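Local coordinates for D-alanyl-D-alanine carboxypeptidase (Penicillin binding protein) family protein (Francisella tularensis subsp. tularensis, PDB 6OSU) that probably trims the terminal D-alanine from peptidoglycan precursor peptides as a serine carboxypeptidase of the S11 penicillin-binding protein family, at residues A[388-393]-A[419-424]; A[396-401]-A[412-417]; A[334-339]-A[361-366]; A[47-52]-A[365-370]; A[28-33]-A[370-375]. One frame throughout, in Å; residues are numbered along the deposited sequence. Where two conformers were deposited one is given.

Contact 1: A[388-393]-A[419-424]; sequences APIKTG and NNVSQK
N420 reaches across to 388-393 and deals with three of its residues in turn, so following it outward explains much of the contact. Its CB lies 4.0 Å from I390 O. With CG anti to the carbonyl carbon (chi1 -80°), the amide lies alongside K391 and reaches T392. OD1 accepts from T392 N over 3.0 Å, with the donor above the carbonyl plane rather than on a lone pair and the N-H bent to 132°. The same oxygen comes within 3.1 Å of K391 CA. ND2 ends near the hydroxyl of T392, whose OG1 makes a weak hydrogen bond of 3.2 Å to N419 O.

Beside this polar end, I390 and V421 form a single antiparallel bridge of the hydrogen-bonded kind, but both backbone bonds are weak; I390 N to V421 O spans 3.4 Å. The two side chains lie alongside each other, pointing the same way, with V421 CG2 3.5 Å from both I390 CB and I390 CD1. I347 and A344 extend this apolar patch. Beyond it P389, which follows a cis peptide bond, crosses the amide end of Q423, and the CB atoms of A388 and Q423 meet.

N419 is anchored outside the contact, its OD1 accepting from T357 N. The chemistry implies a modest, mixed attachment of two loops of the PBP5 C-terminal domain near its chain end: a weak backbone bridge is supplemented by a side-chain amide oxygen that takes the next N-H along, that of T392, and by one buried isoleucine-valine pair.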
# COMPACT_ATOMS: atom_id res chain seq x y z
N ALA A 388 32.92 -28.62 -19.46
CA ALA A 388 32.99 -29.71 -18.50
C ALA A 388 34.38 -29.77 -17.88
O ALA A 388 35.38 -29.44 -18.53
CB ALA A 388 32.67 -31.04 -19.19
N PRO A 389 34.49 -30.20 -16.61
CA PRO A 389 33.43 -30.73 -15.74
C PRO A 389 32.57 -29.67 -15.04
O PRO A 389 33.01 -28.55 -14.81
CB PRO A 389 34.21 -31.54 -14.71
CG PRO A 389 35.49 -30.79 -14.58
CD PRO A 389 35.81 -30.26 -15.95
N ILE A 390 31.34 -30.06 -14.69
CA ILE A 390 30.42 -29.25 -13.91
C ILE A 390 29.85 -30.14 -12.80
O ILE A 390 29.47 -31.28 -13.06
CB ILE A 390 29.28 -28.67 -14.76
CG1 ILE A 390 29.84 -27.88 -15.95
CG2 ILE A 390 28.36 -27.80 -13.92
CD1 ILE A 390 28.85 -27.71 -17.08
N LYS A 391 29.80 -29.61 -11.58
CA LYS A 391 29.31 -30.38 -10.45
C LYS A 391 27.87 -29.99 -10.11
O LYS A 391 27.42 -28.89 -10.41
CB LYS A 391 30.20 -30.18 -9.22
CG LYS A 391 29.97 -31.24 -8.13
CD LYS A 391 30.34 -30.72 -6.75
CE LYS A 391 31.83 -30.81 -6.50
NZ LYS A 391 32.20 -30.14 -5.23
N THR A 392 27.16 -30.93 -9.48
CA THR A 392 25.83 -30.65 -8.96
C THR A 392 25.88 -29.49 -7.97
O THR A 392 26.69 -29.49 -7.04
CB THR A 392 25.25 -31.89 -8.29
OG1 THR A 392 24.94 -32.88 -9.28
CG2 THR A 392 23.99 -31.55 -7.50
N GLY A 393 25.02 -28.50 -8.16
CA GLY A 393 25.02 -27.32 -7.33
C GLY A 393 25.92 -26.21 -7.81
O GLY A 393 26.07 -25.21 -7.10
N ASN A 419 22.70 -31.98 -12.36
CA ASN A 419 23.41 -33.15 -12.85
C ASN A 419 24.92 -32.94 -12.75
O ASN A 419 25.39 -31.90 -12.29
CB ASN A 419 23.04 -33.46 -14.31
CG ASN A 419 21.67 -34.07 -14.45
OD1 ASN A 419 20.78 -33.50 -15.08
ND2 ASN A 419 21.48 -35.26 -13.87
N ASN A 420 25.66 -33.94 -13.21
CA ASN A 420 27.10 -33.86 -13.39
C ASN A 420 27.42 -34.14 -14.85
O ASN A 420 26.75 -34.97 -15.49
CB ASN A 420 27.83 -34.87 -12.50
CG ASN A 420 27.97 -34.40 -11.07
OD1 ASN A 420 28.43 -33.29 -10.81
ND2 ASN A 420 27.57 -35.24 -10.12
N VAL A 421 28.42 -33.46 -15.39
CA VAL A 421 28.94 -33.73 -16.72
C VAL A 421 30.43 -34.00 -16.61
O VAL A 421 31.16 -33.27 -15.92
CB VAL A 421 28.66 -32.58 -17.71
CG1 VAL A 421 27.21 -32.62 -18.15
CG2 VAL A 421 28.99 -31.25 -17.06
N SER A 422 30.88 -35.05 -17.29
CA SER A 422 32.26 -35.51 -17.23
C SER A 422 32.99 -35.06 -18.49
O SER A 422 32.48 -35.22 -19.60
CB SER A 422 32.32 -37.03 -17.10
OG SER A 422 31.33 -37.48 -16.19
N GLN A 423 34.18 -34.49 -18.32
CA GLN A 423 34.95 -34.05 -19.47
C GLN A 423 35.58 -35.24 -20.16
O GLN A 423 35.80 -36.29 -19.56
CB GLN A 423 36.02 -33.03 -19.06
CG GLN A 423 37.32 -33.65 -18.55
CD GLN A 423 37.32 -33.87 -17.05
OE1 GLN A 423 38.16 -33.32 -16.34
NE2 GLN A 423 36.39 -34.68 -16.56
N LYS A 424 35.86 -35.08 -21.45
CA LYS A 424 36.46 -36.15 -22.25
C LYS A 424 37.98 -36.11 -22.15
O LYS A 424 38.54 -36.16 -21.06
CB LYS A 424 36.01 -36.04 -23.71
CG LYS A 424 36.65 -34.89 -24.48
CD LYS A 424 35.65 -34.25 -25.44
CE LYS A 424 34.70 -35.28 -26.04
NZ LYS A 424 33.81 -34.69 -27.07

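Contact 2: A[396-401]-A[412-417]; sequences VGNLVI and SIPVVA
L399 and I413 make a hydrogen-bonded antiparallel pair within the beta hairpin of strands 395-403 and 409-417, part of the five-stranded sheet in the PBP5 C-terminal domain. Their backbones bond in both directions. L399 N gives to I413 O over 2.7 Å, nearly in line with the carbonyl, and I413 N returns to L399 O in the carbonyl plane. Two residues along, G397 pairs with V415, and V415 N meets G397 O over 2.7 Å with an almost straight N-H (171°). The partner of V415 O, however, is V396 N at 3.3 Å, one residue earlier in the opposing strand. G397, with its positive phi of 162°, occupies the place where this shift occurs.

On the face shared by L399, I413 and V415, the contact is mostly apolar. L399 CB faces I413 CG2 at 3.9 Å, and V415 CG1, set between its backbone N and carbonyl carbon (chi1 81°), lies against G397 O. Toward the far end V396 CG2 approaches V415 CG1, while V396 CG1 approaches A417 CB.

A second shell positions these groups. I380 of the outer strand 376-382 and Y334 of strand 328-334 pack against L399, V358 touches both V396 and V415, and I390 packs on V396 and A417. N398 and V400 bond by their backbones to E381 and G379 of strand 376-382, and V396 to N383 just beyond it, so 395-403 has a strand on each side.

Between the bonded pairs, N398 and P414 stand only 4.1 Å apart at CA; there N398 OD1 lies 3.2 Å from P414 CA, while S412 OG sits 3.5 Å from N398 CB.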
# COMPACT_ATOMS: atom_id res chain seq x y z
N VAL A 396 25.46 -22.38 -13.47
CA VAL A 396 25.81 -22.50 -14.89
C VAL A 396 25.22 -21.39 -15.75
O VAL A 396 25.58 -21.30 -16.93
CB VAL A 396 25.40 -23.87 -15.45
CG1 VAL A 396 26.25 -24.97 -14.84
CG2 VAL A 396 23.92 -24.12 -15.21
N GLY A 397 24.34 -20.57 -15.21
CA GLY A 397 23.76 -19.50 -16.01
C GLY A 397 22.48 -18.97 -15.37
O GLY A 397 22.29 -19.08 -14.16
N ASN A 398 21.63 -18.40 -16.22
CA ASN A 398 20.38 -17.80 -15.81
C ASN A 398 19.21 -18.45 -16.54
O ASN A 398 19.30 -18.72 -17.74
CB ASN A 398 20.36 -16.29 -16.10
CG ASN A 398 21.38 -15.53 -15.28
OD1 ASN A 398 21.52 -15.75 -14.07
ND2 ASN A 398 22.08 -14.60 -15.92
N LEU A 399 18.12 -18.68 -15.82
CA LEU A 399 16.84 -18.92 -16.47
C LEU A 399 16.26 -17.57 -16.88
O LEU A 399 16.19 -16.64 -16.06
CB LEU A 399 15.87 -19.67 -15.57
CG LEU A 399 14.56 -20.12 -16.25
CD1 LEU A 399 14.12 -21.47 -15.72
CD2 LEU A 399 13.45 -19.09 -16.08
N VAL A 400 15.85 -17.46 -18.13
CA VAL A 400 15.48 -16.17 -18.71
C VAL A 400 14.06 -16.26 -19.26
O VAL A 400 13.69 -17.24 -19.91
CB VAL A 400 16.47 -15.75 -19.81
CG1 VAL A 400 15.98 -14.51 -20.53
CG2 VAL A 400 17.86 -15.51 -19.22
N ILE A 401 13.27 -15.23 -18.97
CA ILE A 401 11.95 -15.04 -19.57
C ILE A 401 12.07 -13.93 -20.60
O ILE A 401 12.38 -12.78 -20.25
CB ILE A 401 10.89 -14.70 -18.51
CG1 ILE A 401 10.89 -15.75 -17.40
CG2 ILE A 401 9.51 -14.59 -19.15
CD1 ILE A 401 10.42 -17.10 -17.85
N SER A 412 15.02 -12.60 -15.10
CA SER A 412 16.26 -13.36 -15.16
C SER A 412 16.60 -13.84 -13.76
O SER A 412 16.58 -13.05 -12.81
CB SER A 412 17.40 -12.52 -15.72
OG SER A 412 18.61 -13.26 -15.77
N ILE A 413 16.90 -15.13 -13.63
CA ILE A 413 17.19 -15.70 -12.32
C ILE A 413 18.34 -16.70 -12.46
O ILE A 413 18.36 -17.50 -13.40
CB ILE A 413 15.93 -16.32 -11.70
CG1 ILE A 413 16.00 -16.28 -10.17
CG2 ILE A 413 15.68 -17.74 -12.18
CD1 ILE A 413 14.64 -16.45 -9.52
N PRO A 414 19.34 -16.65 -11.58
CA PRO A 414 20.45 -17.60 -11.68
C PRO A 414 19.98 -19.03 -11.46
O PRO A 414 19.14 -19.30 -10.59
CB PRO A 414 21.43 -17.14 -10.59
CG PRO A 414 20.63 -16.26 -9.69
CD PRO A 414 19.59 -15.62 -10.56
N VAL A 415 20.52 -19.94 -12.26
CA VAL A 415 20.12 -21.34 -12.25
C VAL A 415 21.33 -22.20 -11.93
O VAL A 415 22.47 -21.84 -12.25
CB VAL A 415 19.46 -21.74 -13.59
CG1 VAL A 415 20.51 -22.04 -14.65
CG2 VAL A 415 18.51 -22.90 -13.39
N VAL A 416 21.08 -23.33 -11.29
CA VAL A 416 22.14 -24.16 -10.74
C VAL A 416 22.04 -25.56 -11.33
O VAL A 416 20.97 -26.00 -11.77
CB VAL A 416 22.07 -24.19 -9.20
CG1 VAL A 416 21.30 -25.39 -8.70
CG2 VAL A 416 23.46 -24.13 -8.60
N ALA A 417 23.17 -26.27 -11.34
CA ALA A 417 23.24 -27.59 -11.95
C ALA A 417 22.65 -28.65 -11.02
O ALA A 417 22.95 -28.68 -9.82
CB ALA A 417 24.68 -27.94 -12.31

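Contact 3: A[334-339]-A[361-366]; sequences YKANSP and NQNIYK
Y334 and I364 form the antiparallel pair that ends a two-stranded ribbon. Their backbone bonds come first: I364 N reaches Y334 O over 2.9 Å, nearly straight, and Y334 N returns to I364 O over 3.3 Å. Both donors lie in the carbonyl plane on a lone pair.

A side-chain bond carries the ladder one step further. N363 OD1 accepts from A336 N over 3.0 Å; its CG, beside the backbone N (chi1 -65°), places the amide oxygen toward A336.

The apolar group is small: Y334 CB packs on I364 CG1, and L399 of strand 395-403 touches both residues.

Carbon-to-oxygen contacts make a further group. The tyrosine ring meets Q362 O with its edge, in the ring plane, CD2 standing 3.4 Å from that oxygen. A336 CB sits between two carbonyls, 3.3 Å from N361 O and slightly farther from Q362 O. N337 and N361 have their amides 64° apart, with N337 OD1 directed at N361 CA.

Within 334-339 itself, Y334 OH donates to S338 O over 2.8 Å and also accepts from S360 N, which fixes the far end of the ring. S338 OG closes back on K335 O over 2.6 Å.

The chain reverses here through a type II beta turn from K335 to S338, which leads strand 328-334, paired with 364-369, toward strand 340-343 in the PBP5 C-terminal domain.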
# COMPACT_ATOMS: atom_id res chain seq x y z
N TYR A 334 7.96 -18.86 -13.37
CA TYR A 334 8.76 -20.04 -13.08
C TYR A 334 8.42 -20.55 -11.69
O TYR A 334 8.55 -19.81 -10.71
CB TYR A 334 10.26 -19.74 -13.18
CG TYR A 334 11.14 -20.90 -12.78
CD1 TYR A 334 11.30 -21.99 -13.62
CD2 TYR A 334 11.79 -20.91 -11.55
CE1 TYR A 334 12.10 -23.06 -13.25
CE2 TYR A 334 12.59 -21.98 -11.18
CZ TYR A 334 12.74 -23.05 -12.03
OH TYR A 334 13.53 -24.12 -11.67
N LYS A 335 7.98 -21.80 -11.61
CA LYS A 335 7.74 -22.47 -10.34
C LYS A 335 9.05 -23.05 -9.83
O LYS A 335 9.74 -23.76 -10.57
CB LYS A 335 6.68 -23.56 -10.52
CG LYS A 335 6.28 -24.26 -9.23
CD LYS A 335 5.26 -25.35 -9.51
CE LYS A 335 4.10 -24.83 -10.36
NZ LYS A 335 2.95 -25.79 -10.39
N ALA A 336 9.38 -22.75 -8.58
CA ALA A 336 10.67 -23.14 -8.03
C ALA A 336 10.86 -24.65 -8.10
O ALA A 336 9.91 -25.43 -8.02
CB ALA A 336 10.81 -22.66 -6.58
N ASN A 337 12.13 -25.06 -8.27
CA ASN A 337 12.55 -26.46 -8.35
C ASN A 337 12.04 -27.16 -9.61
O ASN A 337 12.02 -28.39 -9.66
CB ASN A 337 12.12 -27.25 -7.11
CG ASN A 337 12.39 -26.49 -5.82
OD1 ASN A 337 13.42 -25.85 -5.66
ND2 ASN A 337 11.43 -26.56 -4.89
N SER A 338 11.62 -26.41 -10.63
CA SER A 338 11.18 -27.03 -11.87
C SER A 338 12.39 -27.38 -12.73
O SER A 338 13.20 -26.49 -13.04
CB SER A 338 10.25 -26.10 -12.64
OG SER A 338 9.05 -25.88 -11.93
N PRO A 339 12.55 -28.64 -13.13
CA PRO A 339 13.71 -29.00 -13.94
C PRO A 339 13.62 -28.45 -15.35
O PRO A 339 12.53 -28.28 -15.91
CB PRO A 339 13.68 -30.54 -13.95
CG PRO A 339 12.75 -30.92 -12.83
CD PRO A 339 11.76 -29.81 -12.74
N ASN A 361 15.91 -22.71 -6.74
CA ASN A 361 15.00 -22.84 -5.61
C ASN A 361 14.08 -21.64 -5.46
O ASN A 361 13.24 -21.64 -4.55
CB ASN A 361 15.79 -23.06 -4.31
CG ASN A 361 16.84 -21.98 -4.08
OD1 ASN A 361 16.92 -20.99 -4.81
ND2 ASN A 361 17.66 -22.17 -3.05
N GLN A 362 14.20 -20.64 -6.32
CA GLN A 362 13.40 -19.43 -6.25
C GLN A 362 12.25 -19.48 -7.25
O GLN A 362 12.33 -20.15 -8.28
CB GLN A 362 14.26 -18.19 -6.52
CG GLN A 362 15.49 -18.08 -5.64
CD GLN A 362 15.15 -17.66 -4.23
OE1 GLN A 362 14.65 -16.56 -4.00
NE2 GLN A 362 15.41 -18.54 -3.27
N ASN A 363 11.18 -18.77 -6.93
CA ASN A 363 10.12 -18.54 -7.89
C ASN A 363 10.47 -17.36 -8.79
O ASN A 363 11.37 -16.56 -8.49
CB ASN A 363 8.79 -18.27 -7.19
CG ASN A 363 8.28 -19.45 -6.41
OD1 ASN A 363 8.17 -20.56 -6.93
ND2 ASN A 363 7.95 -19.23 -5.14
N ILE A 364 9.75 -17.26 -9.90
CA ILE A 364 9.65 -16.02 -10.66
C ILE A 364 8.17 -15.67 -10.69
O ILE A 364 7.41 -16.19 -11.52
CB ILE A 364 10.24 -16.13 -12.06
CG1 ILE A 364 11.73 -16.46 -12.00
CG2 ILE A 364 10.05 -14.81 -12.81
CD1 ILE A 364 12.41 -16.46 -13.36
N TYR A 365 7.76 -14.81 -9.77
CA TYR A 365 6.38 -14.33 -9.67
C TYR A 365 6.43 -12.83 -9.93
O TYR A 365 6.94 -12.07 -9.09
CB TYR A 365 5.79 -14.66 -8.30
CG TYR A 365 4.33 -14.33 -8.14
CD1 TYR A 365 3.37 -14.88 -8.98
CD2 TYR A 365 3.90 -13.48 -7.13
CE1 TYR A 365 2.02 -14.58 -8.83
CE2 TYR A 365 2.56 -13.18 -6.97
CZ TYR A 365 1.62 -13.73 -7.82
OH TYR A 365 0.29 -13.42 -7.65
N LYS A 366 5.93 -12.40 -11.09
CA LYS A 366 6.18 -11.05 -11.58
C LYS A 366 4.89 -10.39 -12.04
O LYS A 366 3.96 -11.05 -12.51
CB LYS A 366 7.20 -11.08 -12.73
CG LYS A 366 7.89 -9.75 -13.00
CD LYS A 366 8.92 -9.87 -14.12
CE LYS A 366 9.28 -8.50 -14.71
NZ LYS A 366 10.23 -7.73 -13.86

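Contact 4: A[47-52]-A[365-370]; sequences TGDIVS and YKTVPK
T47 and D49 stand beside K366 and T367 on chains that run roughly the same way, their directions 25° apart. T47 CA is 5.9 Å from K366 CA and D49 CA 6.2 Å from T367 CA. No backbone-to-backbone bond joins the segments; a carboxylate takes the strand N-H instead. D49 OD2 accepts from T367 N over 2.8 Å, almost straight at 175° and on the anti side of the carboxylate. The loop that presents it is an ST turn, in which D49 N donates to T47 OG1 over 3.1 Å.

D49 also lies against the aliphatic start of K366, its OD2 3.2 Å from CG, although the ammonium stays farther off. T47 OG1 is 2.7 Å from T367 OG1, and the latter has a hydrogen bond to N330 OD1. The methyl of T47, CG2, approaches the Y365 ring at CD2 over 3.5 Å. Farther on, the side chains of V51 and T367 cross at about a right angle, CG1 meeting CG2 at 3.7 Å.

Strand 50-54 is an edge strand of the five-stranded catalytic-domain sheet, next to 39-44, whereas 364-369 pairs with 328-334. The contact thus joins the two domains, with V51 also packing on Y328 and K366 on I410 of strand 409-417.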
# COMPACT_ATOMS: atom_id res chain seq x y z
N THR A 47 3.84 -8.89 -5.54
CA THR A 47 5.18 -9.05 -6.09
C THR A 47 6.15 -7.99 -5.61
O THR A 47 7.37 -8.19 -5.72
CB THR A 47 5.15 -9.02 -7.62
OG1 THR A 47 4.68 -7.73 -8.06
CG2 THR A 47 4.24 -10.11 -8.18
N GLY A 48 5.66 -6.87 -5.09
CA GLY A 48 6.51 -5.73 -4.82
C GLY A 48 7.01 -5.03 -6.06
O GLY A 48 7.76 -4.04 -5.93
N ASP A 49 6.63 -5.48 -7.25
CA ASP A 49 7.10 -4.88 -8.49
C ASP A 49 6.58 -3.46 -8.66
O ASP A 49 5.43 -3.16 -8.32
CB ASP A 49 6.67 -5.73 -9.69
CG ASP A 49 7.42 -7.05 -9.77
OD1 ASP A 49 8.43 -7.21 -9.05
OD2 ASP A 49 7.00 -7.91 -10.56
N ILE A 50 7.43 -2.60 -9.21
CA ILE A 50 7.08 -1.23 -9.53
C ILE A 50 6.73 -1.17 -11.01
O ILE A 50 7.55 -1.55 -11.87
CB ILE A 50 8.23 -0.27 -9.20
CG1 ILE A 50 8.49 -0.27 -7.69
CG2 ILE A 50 7.94 1.13 -9.73
CD1 ILE A 50 9.84 0.30 -7.30
N VAL A 51 5.53 -0.71 -11.33
CA VAL A 51 5.06 -0.65 -12.71
C VAL A 51 5.05 0.77 -13.27
O VAL A 51 4.92 0.93 -14.49
CB VAL A 51 3.66 -1.28 -12.86
CG1 VAL A 51 3.69 -2.73 -12.41
CG2 VAL A 51 2.62 -0.48 -12.07
N SER A 52 5.19 1.79 -12.43
CA SER A 52 5.17 3.18 -12.86
C SER A 52 5.75 4.03 -11.75
O SER A 52 5.42 3.83 -10.58
CB SER A 52 3.75 3.63 -13.21
OG SER A 52 3.72 5.00 -13.57
N TYR A 365 7.76 -14.81 -9.77
CA TYR A 365 6.38 -14.33 -9.67
C TYR A 365 6.43 -12.83 -9.93
O TYR A 365 6.94 -12.07 -9.09
CB TYR A 365 5.79 -14.66 -8.30
CG TYR A 365 4.33 -14.33 -8.14
CD1 TYR A 365 3.37 -14.88 -8.98
CD2 TYR A 365 3.90 -13.48 -7.13
CE1 TYR A 365 2.02 -14.58 -8.83
CE2 TYR A 365 2.56 -13.18 -6.97
CZ TYR A 365 1.62 -13.73 -7.82
OH TYR A 365 0.29 -13.42 -7.65
N LYS A 366 5.93 -12.40 -11.09
CA LYS A 366 6.18 -11.05 -11.58
C LYS A 366 4.89 -10.39 -12.04
O LYS A 366 3.96 -11.05 -12.51
CB LYS A 366 7.20 -11.08 -12.73
CG LYS A 366 7.89 -9.75 -13.00
CD LYS A 366 8.92 -9.87 -14.12
CE LYS A 366 9.28 -8.50 -14.71
NZ LYS A 366 10.23 -7.73 -13.86
N THR A 367 4.84 -9.07 -11.89
CA THR A 367 3.76 -8.25 -12.44
C THR A 367 4.17 -7.79 -13.83
O THR A 367 5.12 -7.01 -13.99
CB THR A 367 3.48 -7.06 -11.52
OG1 THR A 367 3.09 -7.52 -10.23
CG2 THR A 367 2.37 -6.19 -12.10
N VAL A 368 3.47 -8.28 -14.85
CA VAL A 368 3.84 -8.03 -16.24
C VAL A 368 2.61 -7.52 -16.98
O VAL A 368 1.47 -7.73 -16.55
CB VAL A 368 4.42 -9.29 -16.92
CG1 VAL A 368 5.70 -9.73 -16.22
CG2 VAL A 368 3.39 -10.41 -16.91
N PRO A 369 2.81 -6.82 -18.10
CA PRO A 369 1.66 -6.37 -18.90
C PRO A 369 0.81 -7.54 -19.36
O PRO A 369 1.33 -8.60 -19.74
CB PRO A 369 2.31 -5.64 -20.08
CG PRO A 369 3.65 -5.23 -19.57
CD PRO A 369 4.08 -6.31 -18.64
N LYS A 370 -0.52 -7.35 -19.33
CA LYS A 370 -1.43 -8.38 -19.82
C LYS A 370 -1.10 -8.77 -21.25
O LYS A 370 -1.21 -9.94 -21.63
CB LYS A 370 -2.88 -7.88 -19.75
CG LYS A 370 -3.53 -7.95 -18.38
CD LYS A 370 -5.04 -7.81 -18.52
CE LYS A 370 -5.58 -6.64 -17.71
NZ LYS A 370 -5.50 -6.88 -16.24

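Contact 5: A[28-33]-A[370-375]; sequences IRPANI and KTYVPY
The ring of Y372 and the guanidinium of R29 meet edge to edge, their planes 27° apart. R29 NH1 lies at the ring edge, near its plane, and donates to Y372 OH over 2.7 Å. The N-H angle is a bent 141°, and the hydroxyl is tilted 24° out of the guanidinium plane. The arginine chain is bent at chi2 and chi3, and its CD comes within 3.1 Å of Y372 OH. R29 was modelled in two conformers, so this bond is doubtful. NH1 also forms a long, weak ion pair with E408.

The firmer link is the hydroxyl of T371, whose OG1 donates to I28 O over 2.7 Å, in the carbonyl plane. T371 holds OG1 between its own backbone N and carbonyl carbon (chi1 52°), which aims it across the gap. P30 CD approaches Y372 CE2 at 4.5 Å, more loosely.

T371 and Y372 lie just before the short 3-10 turn at 373-375, between strands 364-369 and 376-382. The partner 28-33 is the loop that leads toward strand 39-44. P30 also rests on Y323 of helix 310-327, on Y328 of strand 328-334 and on P369, while Y372 packs on L403 of strand 395-403. The loop thereby joins the catalytic and C-terminal domains.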
# COMPACT_ATOMS: atom_id res chain seq x y z
N ILE A 28 1.59 -4.71 -27.61
CA ILE A 28 1.39 -3.34 -27.15
C ILE A 28 2.15 -3.16 -25.85
O ILE A 28 1.83 -3.81 -24.85
CB ILE A 28 -0.10 -3.02 -26.95
CG1 ILE A 28 -0.92 -3.59 -28.11
CG2 ILE A 28 -0.31 -1.52 -26.78
CD1 ILE A 28 -1.31 -2.58 -29.17
N ARG A 29 3.17 -2.29 -25.86
CA ARG A 29 3.82 -1.98 -24.59
C ARG A 29 2.99 -0.93 -23.85
O ARG A 29 2.39 -0.06 -24.47
CB ARG A 29 5.24 -1.45 -24.80
CG ARG A 29 6.08 -2.25 -25.78
CD ARG A 29 7.50 -2.52 -25.26
NE ARG A 29 8.10 -1.37 -24.59
CZ ARG A 29 8.61 -1.40 -23.36
NH1 ARG A 29 8.58 -2.53 -22.66
NH2 ARG A 29 9.15 -0.31 -22.82
N PRO A 30 2.92 -1.02 -22.52
CA PRO A 30 2.23 0.03 -21.76
C PRO A 30 2.94 1.36 -21.92
O PRO A 30 4.17 1.45 -21.81
CB PRO A 30 2.28 -0.48 -20.32
CG PRO A 30 2.50 -1.96 -20.44
CD PRO A 30 3.35 -2.14 -21.67
N ALA A 31 2.17 2.41 -22.19
CA ALA A 31 2.74 3.73 -22.41
C ALA A 31 3.20 4.34 -21.09
O ALA A 31 2.57 4.15 -20.05
CB ALA A 31 1.74 4.64 -23.10
N ASN A 32 4.31 5.07 -21.14
CA ASN A 32 4.82 5.74 -19.95
C ASN A 32 3.87 6.87 -19.55
O ASN A 32 3.73 7.86 -20.28
CB ASN A 32 6.23 6.27 -20.20
CG ASN A 32 7.29 5.48 -19.44
OD1 ASN A 32 7.16 4.27 -19.26
ND2 ASN A 32 8.33 6.17 -18.99
N ILE A 33 3.22 6.71 -18.40
CA ILE A 33 2.21 7.67 -17.96
C ILE A 33 2.87 9.01 -17.65
O ILE A 33 4.04 9.09 -17.25
CB ILE A 33 1.46 7.11 -16.74
CG1 ILE A 33 0.17 7.88 -16.49
CG2 ILE A 33 2.35 7.10 -15.51
CD1 ILE A 33 -1.01 7.36 -17.28
N LYS A 370 -0.52 -7.35 -19.33
CA LYS A 370 -1.43 -8.38 -19.82
C LYS A 370 -1.10 -8.77 -21.25
O LYS A 370 -1.21 -9.94 -21.63
CB LYS A 370 -2.88 -7.88 -19.75
CG LYS A 370 -3.53 -7.95 -18.38
CD LYS A 370 -5.04 -7.81 -18.52
CE LYS A 370 -5.58 -6.64 -17.71
NZ LYS A 370 -5.50 -6.88 -16.24
N THR A 371 -0.70 -7.79 -22.07
CA THR A 371 -0.43 -8.05 -23.48
C THR A 371 0.84 -8.87 -23.70
O THR A 371 1.02 -9.42 -24.79
CB THR A 371 -0.32 -6.72 -24.23
OG1 THR A 371 0.62 -5.87 -23.56
CG2 THR A 371 -1.67 -6.03 -24.28
N TYR A 372 1.72 -8.97 -22.70
CA TYR A 372 2.93 -9.77 -22.85
C TYR A 372 2.68 -11.25 -22.62
O TYR A 372 3.40 -12.08 -23.18
CB TYR A 372 4.02 -9.31 -21.87
CG TYR A 372 4.72 -8.01 -22.18
CD1 TYR A 372 5.85 -7.63 -21.45
CD2 TYR A 372 4.26 -7.15 -23.17
CE1 TYR A 372 6.50 -6.45 -21.71
CE2 TYR A 372 4.92 -5.96 -23.43
CZ TYR A 372 6.04 -5.62 -22.70
OH TYR A 372 6.70 -4.44 -22.94
N VAL A 373 1.66 -11.59 -21.82
CA VAL A 373 1.60 -12.93 -21.23
C VAL A 373 1.62 -14.05 -22.28
O VAL A 373 2.44 -14.97 -22.14
CB VAL A 373 0.39 -13.04 -20.28
CG1 VAL A 373 0.17 -14.48 -19.87
CG2 VAL A 373 0.61 -12.15 -19.07
N PRO A 374 0.78 -14.04 -23.32
CA PRO A 374 0.81 -15.16 -24.27
C PRO A 374 2.08 -15.24 -25.10
O PRO A 374 2.23 -16.20 -25.87
CB PRO A 374 -0.41 -14.88 -25.17
CG PRO A 374 -0.62 -13.43 -25.08
CD PRO A 374 -0.26 -13.05 -23.68
N TYR A 375 3.01 -14.29 -24.96
CA TYR A 375 4.22 -14.27 -25.78
C TYR A 375 5.49 -14.53 -24.98
O TYR A 375 6.59 -14.45 -25.55
CB TYR A 375 4.34 -12.93 -26.50
CG TYR A 375 3.28 -12.75 -27.57
CD1 TYR A 375 3.57 -12.99 -28.90
CD2 TYR A 375 1.99 -12.36 -27.23
CE1 TYR A 375 2.61 -12.84 -29.88
CE2 TYR A 375 1.02 -12.21 -28.20
CZ TYR A 375 1.34 -12.45 -29.52
OH TYR A 375 0.37 -12.30 -30.48

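The five contacts form a chain of neighbours. Contacts 1 and 2 have centres about 17 Å apart and touch where G393 N comes within 2.7 Å of A417 O, a probable hydrogen bond. Contact 2 packs on contact 3, centres about 10 Å apart, through L399 and Y334. Contacts 3 and 4 share Y365 and K366 of strand 364-369, and contacts 4 and 5 share K370, with centres about 11 Å apart. Contacts 1 to 3 lie within the C-terminal domain, and contacts 4 and 5 join it to the catalytic domain. All lie away from the predicted catalytic residues S64, K67 and S124 and from K278, the predicted substrate-binding residue.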